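Local coordinates for fusion protein of Nuclear RNA export factor 2 and Protein panoramix (Drosophila melanogaster, PDB 6IEW) that acts with Panoramix, Piwi and Nxt1 in cotranscriptional transposon silencing in the ovary, its UBA domain mediating the interaction with Panoramix, at residues Phe37-Asn48 / Ala77-Ile88. Sequence-based numbering, arbitrary orientation.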
loop_
_atom_site.group_PDB
_atom_site.type_symbol
_atom_site.label_atom_id
_atom_site.label_comp_id
_atom_site.label_asym_id
_atom_site.label_seq_id
_atom_site.Cartn_x
_atom_site.Cartn_y
_atom_site.Cartn_z
ATOM N N PHE A 37 1.558 9.136 -2.138
ATOM C CA PHE A 37 1.269 8.174 -1.079
ATOM C C PHE A 37 -0.232 8.023 -0.863
ATOM O O PHE A 37 -0.768 6.907 -0.898
ATOM C CB PHE A 37 1.972 8.659 0.193
ATOM C CG PHE A 37 1.773 7.782 1.396
ATOM C CD1 PHE A 37 2.039 6.424 1.346
ATOM C CD2 PHE A 37 1.367 8.337 2.601
ATOM C CE1 PHE A 37 1.877 5.634 2.471
ATOM C CE2 PHE A 37 1.205 7.551 3.722
ATOM C CZ PHE A 37 1.459 6.199 3.658
ATOM N N GLU A 38 -0.930 9.140 -0.652
ATOM C CA GLU A 38 -2.364 9.079 -0.384
ATOM C C GLU A 38 -3.124 8.493 -1.570
ATOM O O GLU A 38 -3.989 7.625 -1.401
ATOM C CB GLU A 38 -2.889 10.470 -0.033
ATOM C CG GLU A 38 -4.370 10.504 0.275
ATOM C CD GLU A 38 -4.858 11.899 0.575
ATOM O OE1 GLU A 38 -4.145 12.864 0.228
ATOM O OE2 GLU A 38 -5.952 12.031 1.163
ATOM N N ARG A 39 -2.810 8.947 -2.784
ATOM C CA ARG A 39 -3.501 8.409 -3.952
ATOM C C ARG A 39 -3.222 6.922 -4.126
ATOM O O ARG A 39 -4.102 6.167 -4.553
ATOM C CB ARG A 39 -3.126 9.193 -5.210
ATOM C CG ARG A 39 -3.662 10.613 -5.215
ATOM C CD ARG A 39 -3.791 11.163 -6.629
ATOM N NE ARG A 39 -2.537 11.085 -7.372
ATOM C CZ ARG A 39 -1.569 11.995 -7.301
ATOM N NH1 ARG A 39 -1.700 13.050 -6.506
ATOM N NH2 ARG A 39 -0.463 11.845 -8.010
ATOM N N ALA A 40 -2.006 6.481 -3.790
ATOM C CA ALA A 40 -1.678 5.062 -3.908
ATOM C C ALA A 40 -2.495 4.220 -2.937
ATOM O O ALA A 40 -2.968 3.134 -3.296
ATOM C CB ALA A 40 -0.181 4.846 -3.694
ATOM N N LEU A 41 -2.677 4.700 -1.706
ATOM C CA LEU A 41 -3.496 3.966 -0.746
ATOM C C LEU A 41 -4.935 3.860 -1.232
ATOM O O LEU A 41 -5.547 2.784 -1.172
ATOM C CB LEU A 41 -3.431 4.637 0.626
ATOM C CG LEU A 41 -2.057 4.609 1.297
ATOM C CD1 LEU A 41 -2.079 5.438 2.573
ATOM C CD2 LEU A 41 -1.617 3.183 1.592
ATOM N N LYS A 42 -5.493 4.969 -1.727
ATOM C CA LYS A 42 -6.847 4.934 -2.270
ATOM C C LYS A 42 -6.940 3.987 -3.458
ATOM O O LYS A 42 -7.934 3.264 -3.615
ATOM C CB LYS A 42 -7.282 6.337 -2.695
ATOM C CG LYS A 42 -7.448 7.319 -1.556
ATOM C CD LYS A 42 -7.903 8.666 -2.085
ATOM C CE LYS A 42 -8.119 9.657 -0.956
ATOM N NZ LYS A 42 -8.528 10.994 -1.476
ATOM N N LEU A 43 -5.921 3.993 -4.317
ATOM C CA LEU A 43 -5.927 3.115 -5.480
ATOM C C LEU A 43 -5.866 1.652 -5.066
ATOM O O LEU A 43 -6.544 0.804 -5.659
ATOM C CB LEU A 43 -4.763 3.481 -6.401
ATOM C CG LEU A 43 -4.630 2.654 -7.676
ATOM C CD1 LEU A 43 -5.897 2.734 -8.515
ATOM C CD2 LEU A 43 -3.424 3.107 -8.483
ATOM N N PHE A 44 -5.064 1.336 -4.048
ATOM C CA PHE A 44 -5.027 -0.026 -3.522
ATOM C C PHE A 44 -6.404 -0.470 -3.044
ATOM O O PHE A 44 -6.851 -1.583 -3.344
ATOM C CB PHE A 44 -4.009 -0.117 -2.384
ATOM C CG PHE A 44 -4.203 -1.314 -1.489
ATOM C CD1 PHE A 44 -4.170 -2.603 -2.003
ATOM C CD2 PHE A 44 -4.412 -1.147 -0.129
ATOM C CE1 PHE A 44 -4.355 -3.700 -1.175
ATOM C CE2 PHE A 44 -4.589 -2.234 0.703
ATOM C CZ PHE A 44 -4.568 -3.514 0.181
ATOM N N ILE A 45 -7.089 0.392 -2.292
ATOM C CA ILE A 45 -8.407 0.038 -1.769
ATOM C C ILE A 45 -9.396 -0.203 -2.904
ATOM O O ILE A 45 -10.200 -1.144 -2.859
ATOM C CB ILE A 45 -8.886 1.112 -0.775
ATOM C CG1 ILE A 45 -8.022 1.062 0.483
ATOM C CG2 ILE A 45 -10.361 0.926 -0.443
ATOM C CD1 ILE A 45 -8.094 2.313 1.309
ATOM N N GLN A 46 -9.341 0.628 -3.946
ATOM C CA GLN A 46 -10.244 0.451 -5.079
ATOM C C GLN A 46 -9.934 -0.836 -5.831
ATOM O O GLN A 46 -10.837 -1.626 -6.130
ATOM C CB GLN A 46 -10.158 1.655 -6.015
ATOM C CG GLN A 46 -11.130 1.575 -7.180
ATOM C CD GLN A 46 -12.571 1.594 -6.720
ATOM O OE1 GLN A 46 -12.978 2.474 -5.962
ATOM N NE2 GLN A 46 -13.350 0.615 -7.165
ATOM N N LYS A 47 -8.654 -1.060 -6.151
ATOM C CA LYS A 47 -8.267 -2.291 -6.833
ATOM C C LYS A 47 -8.651 -3.516 -6.014
ATOM O O LYS A 47 -9.108 -4.526 -6.566
ATOM C CB LYS A 47 -6.763 -2.290 -7.095
ATOM C CG LYS A 47 -6.308 -1.337 -8.185
ATOM C CD LYS A 47 -4.781 -1.261 -8.205
ATOM C CE LYS A 47 -4.249 -0.491 -9.404
ATOM N NZ LYS A 47 -4.138 -1.338 -10.626
ATOM N N ASN A 48 -8.487 -3.440 -4.694
ATOM C CA ASN A 48 -8.856 -4.560 -3.840
ATOM C C ASN A 48 -10.344 -4.865 -3.955
ATOM O O ASN A 48 -10.744 -6.029 -4.082
ATOM C CB ASN A 48 -8.471 -4.255 -2.393
ATOM C CG ASN A 48 -8.780 -5.399 -1.460
ATOM O OD1 ASN A 48 -8.057 -6.395 -1.426
ATOM N ND2 ASN A 48 -9.858 -5.265 -0.693
ATOM N N ALA A 77 -4.539 -5.492 5.668
ATOM C CA ALA A 77 -3.928 -4.518 4.768
ATOM C C ALA A 77 -4.896 -3.387 4.447
ATOM O O ALA A 77 -4.527 -2.207 4.470
ATOM C CB ALA A 77 -3.495 -5.218 3.479
ATOM N N VAL A 78 -6.137 -3.740 4.115
ATOM C CA VAL A 78 -7.155 -2.732 3.836
ATOM C C VAL A 78 -7.380 -1.854 5.057
ATOM O O VAL A 78 -7.460 -0.623 4.952
ATOM C CB VAL A 78 -8.452 -3.418 3.370
ATOM C CG1 VAL A 78 -9.611 -2.422 3.337
ATOM C CG2 VAL A 78 -8.247 -4.060 2.006
ATOM N N ALA A 79 -7.468 -2.470 6.239
ATOM C CA ALA A 79 -7.723 -1.710 7.458
ATOM C C ALA A 79 -6.584 -0.744 7.760
ATOM O O ALA A 79 -6.822 0.395 8.184
ATOM C CB ALA A 79 -7.933 -2.667 8.630
ATOM N N ARG A 80 -5.341 -1.187 7.566
ATOM C CA ARG A 80 -4.204 -0.303 7.794
ATOM C C ARG A 80 -4.206 0.854 6.805
ATOM O O ARG A 80 -3.981 2.009 7.190
ATOM C CB ARG A 80 -2.895 -1.092 7.703
ATOM C CG ARG A 80 -2.637 -1.982 8.904
ATOM C CD ARG A 80 -1.530 -2.997 8.652
ATOM N NE ARG A 80 -0.243 -2.381 8.335
ATOM C CZ ARG A 80 0.713 -2.136 9.228
ATOM N NH1 ARG A 80 0.531 -2.443 10.507
ATOM N NH2 ARG A 80 1.856 -1.589 8.840
ATOM N N ALA A 81 -4.463 0.564 5.528
ATOM C CA ALA A 81 -4.508 1.625 4.529
ATOM C C ALA A 81 -5.625 2.614 4.831
ATOM O O ALA A 81 -5.438 3.831 4.712
ATOM C CB ALA A 81 -4.679 1.018 3.136
ATOM N N GLU A 82 -6.795 2.111 5.233
ATOM C CA GLU A 82 -7.910 2.999 5.543
ATOM C C GLU A 82 -7.628 3.849 6.778
ATOM O O GLU A 82 -8.027 5.018 6.834
ATOM C CB GLU A 82 -9.199 2.194 5.703
ATOM C CG GLU A 82 -9.748 1.672 4.388
ATOM C CD GLU A 82 -10.947 0.767 4.569
ATOM O OE1 GLU A 82 -11.140 0.260 5.694
ATOM O OE2 GLU A 82 -11.693 0.565 3.588
ATOM N N LEU A 83 -6.943 3.285 7.780
ATOM C CA LEU A 83 -6.621 4.075 8.967
ATOM C C LEU A 83 -5.636 5.189 8.640
ATOM O O LEU A 83 -5.774 6.311 9.140
ATOM C CB LEU A 83 -6.075 3.185 10.086
ATOM C CG LEU A 83 -5.887 3.895 11.431
ATOM C CD1 LEU A 83 -7.235 4.142 12.102
ATOM C CD2 LEU A 83 -4.961 3.109 12.347
ATOM N N VAL A 84 -4.635 4.898 7.806
ATOM C CA VAL A 84 -3.673 5.930 7.429
ATOM C C VAL A 84 -4.361 7.038 6.646
ATOM O O VAL A 84 -4.067 8.225 6.833
ATOM C CB VAL A 84 -2.485 5.315 6.665
ATOM C CG1 VAL A 84 -1.618 6.406 6.050
ATOM C CG2 VAL A 84 -1.658 4.451 7.597
ATOM N N LEU A 85 -5.292 6.673 5.757
ATOM C CA LEU A 85 -6.052 7.687 5.033
ATOM C C LEU A 85 -6.830 8.583 5.990
ATOM O O LEU A 85 -6.891 9.804 5.798
ATOM C CB LEU A 85 -6.983 7.027 4.015
ATOM C CG LEU A 85 -6.308 6.446 2.768
ATOM C CD1 LEU A 85 -7.319 5.725 1.909
ATOM C CD2 LEU A 85 -5.641 7.552 1.968
ATOM N N GLU A 86 -7.421 7.994 7.034
ATOM C CA GLU A 86 -8.113 8.795 8.039
ATOM C C GLU A 86 -7.143 9.711 8.771
ATOM O O GLU A 86 -7.459 10.878 9.037
ATOM C CB GLU A 86 -8.828 7.883 9.037
ATOM C CG GLU A 86 -10.068 7.198 8.494
ATOM C CD GLU A 86 -10.686 6.238 9.495
ATOM O OE1 GLU A 86 -10.045 5.955 10.531
ATOM O OE2 GLU A 86 -11.816 5.767 9.245
ATOM N N GLN A 87 -5.960 9.197 9.111
ATOM C CA GLN A 87 -4.956 10.014 9.785
ATOM C C GLN A 87 -4.511 11.175 8.907
ATOM O O GLN A 87 -4.311 12.293 9.400
ATOM C CB GLN A 87 -3.762 9.146 10.178
ATOM C CG GLN A 87 -4.088 8.085 11.215
ATOM C CD GLN A 87 -2.983 7.063 11.375
ATOM O OE1 GLN A 87 -2.020 7.045 10.607
ATOM N NE2 GLN A 87 -3.118 6.198 12.374
ATOM N N ILE A 88 -4.343 10.929 7.605
ATOM C CA ILE A 88 -3.934 11.992 6.688
ATOM C C ILE A 88 -4.982 13.095 6.656
ATOM O O ILE A 88 -4.660 14.288 6.728
ATOM C CB ILE A 88 -3.653 11.416 5.289
ATOM C CG1 ILE A 88 -2.398 10.539 5.320
ATOM C CG2 ILE A 88 -3.524 12.530 4.257
ATOM C CD1 ILE A 88 -2.168 9.751 4.044
HETATM O O HOH W 1 -7.278 10.641 3.029
#
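Leu85 of the Panoramix helix drops as a knob into a hole made by Glu38, Leu41, Lys42 and Ile45 of the Nxf2 UBA domain. With CG anti to the carbonyl carbon (chi1 -73°) and chi2 175°, its methyls fork over the UBA helix: CD1 meets Ile45 CD1 at 3.5 Å, while CD2 lies 3.6 Å from Glu38 CG. Ile45 CD1 also touches the aliphatic CG of Glu82. One helical turn from the knob, Ala81 offers only a methyl, and there the CA atoms of Ala81 and Leu41 come within 5.9 Å. The Phe44 ring presents its edge to this helix, with CD2 3.9 Å from Ala81 CB and CZ 3.9 Å from Ala77 CB. Toward the other end, Val84 CG1 rests on Leu41 CD1 (3.6 Å) and the Phe37 ring together; Leu41 CD1 lies over one face of that ring, offset toward its rim. No direct hydrogen bond joins residues 37-48 to 77-88; a water donates to both Glu38 OE2 and Leu85 O. Asn48 ND2 lies 3.4 Å from Val78 CG2, while OD1 accepts a hydrogen bond from Arg74 NH1. This roughly antiparallel (143°), largely apolar helix packing, within one engineered fusion chain, is consistent with the three-helix UBA (TAP-C) fold mediating Panoramix binding.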